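Local structure of RNA-binding protein Smaug (Drosophila melanogaster, 1OXJ) at residues E24-M29 against L35-D40. The protein binds RNA, with recognition through its SAM domain, and also carries a PHAT domain. Numbering follows the deposited sequence.
Sequences ELFKNM and LLITED
At the edge of the hydrophobic core of the SAM domain, a small helical bundle, Phe26 and Met29 from the end of a 3-10 turn and the loop after it meet Ile37, which stands just ahead of helix 39-44. Phe26 and Ile37 are buried, whereas Met29 is only partly so. The closest approaches both fall on one methyl: CD1 of Ile37 lies 3.8 Å from SD of Met29 and 3.9 Å from CE2 of Phe26. It reaches the phenyl ring obliquely, and the two side chains cross at about a right angle. In Ile37, CG1 lies anti to the carbonyl carbon (chi1 -71°), and the extended chi2 carries CD1 out toward the 24-29 segment. Met29 leaves its backbone with CG anti to N (chi1 -166°), and an extended chi2 (171°) carries SD out toward Ile37. Phe26 also packs on Ile10 and Leu14 of helix 10-16 and on Leu55 of helix 49-77, while Ile37 touches Leu42. The 24-29 turn is held internally by backbone bonds from Lys27 N to Glu24 O and from Met29 N to Phe26 O. No hydrogen bond or salt bridge crosses the contact; the two segments meet through a small apolar patch of about 103 Å², with no directional bond between them to fix the rotation of the side chains.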
ATOM      1  N   GLU A  24      -9.944  16.559   7.982  1.00 35.91           N
ATOM      2  CA  GLU A  24     -11.197  16.602   8.740  1.00 35.82           C
ATOM      3  C   GLU A  24     -12.404  15.978   8.051  1.00 36.17           C
ATOM      4  O   GLU A  24     -13.355  15.558   8.713  1.00 34.76           O
ATOM      5  CB  GLU A  24     -11.538  18.041   9.124  1.00 40.35           C
ATOM      6  CG  GLU A  24     -10.578  18.654  10.135  1.00 45.35           C
ATOM      7  CD  GLU A  24     -10.472  17.839  11.404  1.00 47.91           C
ATOM      8  OE1 GLU A  24     -11.522  17.474  11.972  1.00 51.73           O
ATOM      9  OE2 GLU A  24      -9.335  17.565  11.842  1.00 53.78           O
ATOM     10  N   LEU A  25     -12.369  15.916   6.725  1.00 34.77           N
ATOM     11  CA  LEU A  25     -13.466  15.334   5.971  1.00 33.37           C
ATOM     12  C   LEU A  25     -13.692  13.877   6.362  1.00 34.08           C
ATOM     13  O   LEU A  25     -14.827  13.389   6.311  1.00 33.71           O
ATOM     14  CB  LEU A  25     -13.177  15.411   4.472  1.00 35.23           C
ATOM     15  CG  LEU A  25     -14.102  14.577   3.582  1.00 34.60           C
ATOM     16  CD1 LEU A  25     -15.543  15.030   3.787  1.00 37.86           C
ATOM     17  CD2 LEU A  25     -13.689  14.727   2.139  1.00 40.96           C
ATOM     18  N   PHE A  26     -12.617  13.200   6.765  1.00 34.70           N
ATOM     19  CA  PHE A  26     -12.667  11.779   7.137  1.00 35.61           C
ATOM     20  C   PHE A  26     -12.972  11.474   8.610  1.00 38.30           C
ATOM     21  O   PHE A  26     -13.081  10.309   8.995  1.00 36.33           O
ATOM     22  CB  PHE A  26     -11.345  11.104   6.737  1.00 33.34           C
ATOM     23  CG  PHE A  26     -11.042  11.199   5.269  1.00 33.05           C
ATOM     24  CD1 PHE A  26     -10.554  12.390   4.716  1.00 32.08           C
ATOM     25  CD2 PHE A  26     -11.301  10.122   4.424  1.00 31.75           C
ATOM     26  CE1 PHE A  26     -10.334  12.503   3.347  1.00 31.50           C
ATOM     27  CE2 PHE A  26     -11.085  10.224   3.041  1.00 32.19           C
ATOM     28  CZ  PHE A  26     -10.603  11.413   2.502  1.00 32.77           C
ATOM     29  N   LYS A  27     -13.130  12.524   9.413  1.00 40.72           N
ATOM     30  CA  LYS A  27     -13.404  12.431  10.853  1.00 44.45           C
ATOM     31  C   LYS A  27     -13.966  11.118  11.411  1.00 46.30           C
ATOM     32  O   LYS A  27     -13.262  10.367  12.097  1.00 48.89           O
ATOM     33  CB  LYS A  27     -14.319  13.588  11.278  1.00 46.50           C
ATOM     34  CG  LYS A  27     -14.664  13.610  12.763  1.00 49.53           C
ATOM     35  CD  LYS A  27     -13.420  13.591  13.660  1.00 52.06           C
ATOM     36  CE  LYS A  27     -12.535  14.820  13.458  1.00 54.23           C
ATOM     37  NZ  LYS A  27     -11.854  14.822  12.124  1.00 56.83           N
ATOM     38  N   ASN A  28     -15.235  10.846  11.155  1.00 46.38           N
ATOM     39  CA  ASN A  28     -15.813   9.605  11.667  1.00 46.28           C
ATOM     40  C   ASN A  28     -16.191   8.678  10.529  1.00 44.46           C
ATOM     41  O   ASN A  28     -17.059   7.815  10.678  1.00 45.17           O
ATOM     42  CB  ASN A  28     -17.049   9.900  12.510  1.00 47.76           C
ATOM     43  CG  ASN A  28     -16.711  10.592  13.808  1.00 50.13           C
ATOM     44  OD1 ASN A  28     -15.876  10.113  14.582  1.00 49.78           O
ATOM     45  ND2 ASN A  28     -17.360  11.726  14.061  1.00 50.06           N
ATOM     46  N   MET A  29     -15.527   8.863   9.393  1.00 40.30           N
ATOM     47  CA  MET A  29     -15.802   8.060   8.212  1.00 37.14           C
ATOM     48  C   MET A  29     -15.264   6.651   8.382  1.00 33.99           C
ATOM     49  O   MET A  29     -14.163   6.456   8.901  1.00 34.06           O
ATOM     50  CB  MET A  29     -15.155   8.704   6.976  1.00 32.71           C
ATOM     51  CG  MET A  29     -15.654   8.149   5.647  1.00 32.13           C
ATOM     52  SD  MET A  29     -15.046   9.108   4.231  1.00 20.52           S
ATOM     53  CE  MET A  29     -15.762  10.555   4.509  1.00 23.26           C
ATOM     54  N   LEU A  35     -14.529   4.358   0.485  1.00 33.20           N
ATOM     55  CA  LEU A  35     -14.548   3.757  -0.850  1.00 35.31           C
ATOM     56  C   LEU A  35     -15.768   4.131  -1.686  1.00 37.32           C
ATOM     57  O   LEU A  35     -15.827   3.814  -2.870  1.00 38.01           O
ATOM     58  CB  LEU A  35     -14.430   2.230  -0.756  1.00 36.23           C
ATOM     59  CG  LEU A  35     -13.119   1.727  -0.140  1.00 35.35           C
ATOM     60  CD1 LEU A  35     -13.092   0.204  -0.152  1.00 38.43           C
ATOM     61  CD2 LEU A  35     -11.930   2.286  -0.912  1.00 38.71           C
ATOM     62  N   LEU A  36     -16.734   4.812  -1.072  1.00 38.66           N
ATOM     63  CA  LEU A  36     -17.939   5.238  -1.782  1.00 39.44           C
ATOM     64  C   LEU A  36     -17.810   6.674  -2.274  1.00 38.68           C
ATOM     65  O   LEU A  36     -18.705   7.195  -2.938  1.00 41.23           O
ATOM     66  CB  LEU A  36     -19.161   5.125  -0.869  1.00 40.11           C
ATOM     67  CG  LEU A  36     -19.525   3.701  -0.443  1.00 42.10           C
ATOM     68  CD1 LEU A  36     -20.745   3.730   0.467  1.00 41.94           C
ATOM     69  CD2 LEU A  36     -19.790   2.857  -1.677  1.00 43.07           C
ATOM     70  N   ILE A  37     -16.690   7.310  -1.949  1.00 37.31           N
ATOM     71  CA  ILE A  37     -16.449   8.694  -2.343  1.00 35.92           C
ATOM     72  C   ILE A  37     -16.342   8.899  -3.849  1.00 37.26           C
ATOM     73  O   ILE A  37     -15.622   8.171  -4.538  1.00 36.55           O
ATOM     74  CB  ILE A  37     -15.162   9.232  -1.685  1.00 35.76           C
ATOM     75  CG1 ILE A  37     -15.399   9.435  -0.187  1.00 33.65           C
ATOM     76  CG2 ILE A  37     -14.725  10.524  -2.358  1.00 34.28           C
ATOM     77  CD1 ILE A  37     -14.153   9.815   0.595  1.00 32.21           C
ATOM     78  N   THR A  38     -17.063   9.901  -4.346  1.00 36.36           N
ATOM     79  CA  THR A  38     -17.057  10.254  -5.765  1.00 38.00           C
ATOM     80  C   THR A  38     -16.697  11.728  -5.905  1.00 39.23           C
ATOM     81  O   THR A  38     -16.838  12.501  -4.949  1.00 38.78           O
ATOM     82  CB  THR A  38     -18.440  10.025  -6.410  1.00 37.81           C
ATOM     83  OG1 THR A  38     -19.442  10.718  -5.657  1.00 37.56           O
ATOM     84  CG2 THR A  38     -18.771   8.546  -6.452  1.00 36.50           C
ATOM     85  N   GLU A  39     -16.229  12.119  -7.089  1.00 39.89           N
ATOM     86  CA  GLU A  39     -15.847  13.507  -7.337  1.00 41.39           C
ATOM     87  C   GLU A  39     -17.027  14.434  -7.083  1.00 40.46           C
ATOM     88  O   GLU A  39     -16.868  15.543  -6.566  1.00 39.34           O
ATOM     89  CB  GLU A  39     -15.355  13.675  -8.785  1.00 42.60           C
ATOM     90  CG  GLU A  39     -14.978  15.102  -9.162  1.00 46.50           C
ATOM     91  CD  GLU A  39     -14.419  15.212 -10.579  1.00 48.35           C
ATOM     92  OE1 GLU A  39     -14.911  14.501 -11.477  1.00 50.70           O
ATOM     93  OE2 GLU A  39     -13.496  16.021 -10.798  1.00 48.65           O
ATOM     94  N   ASP A  40     -18.214  13.953  -7.439  1.00 41.07           N
ATOM     95  CA  ASP A  40     -19.453  14.701  -7.287  1.00 41.14           C
ATOM     96  C   ASP A  40     -19.752  14.975  -5.811  1.00 40.12           C
ATOM     97  O   ASP A  40     -20.137  16.080  -5.438  1.00 37.31           O
ATOM     98  CB  ASP A  40     -20.579  13.906  -7.945  1.00 46.84           C
ATOM     99  CG  ASP A  40     -21.846  14.703  -8.100  1.00 50.14           C
ATOM    100  OD1 ASP A  40     -21.765  15.928  -8.337  1.00 53.05           O
ATOM    101  OD2 ASP A  40     -22.931  14.093  -8.005  1.00 55.28           O
TER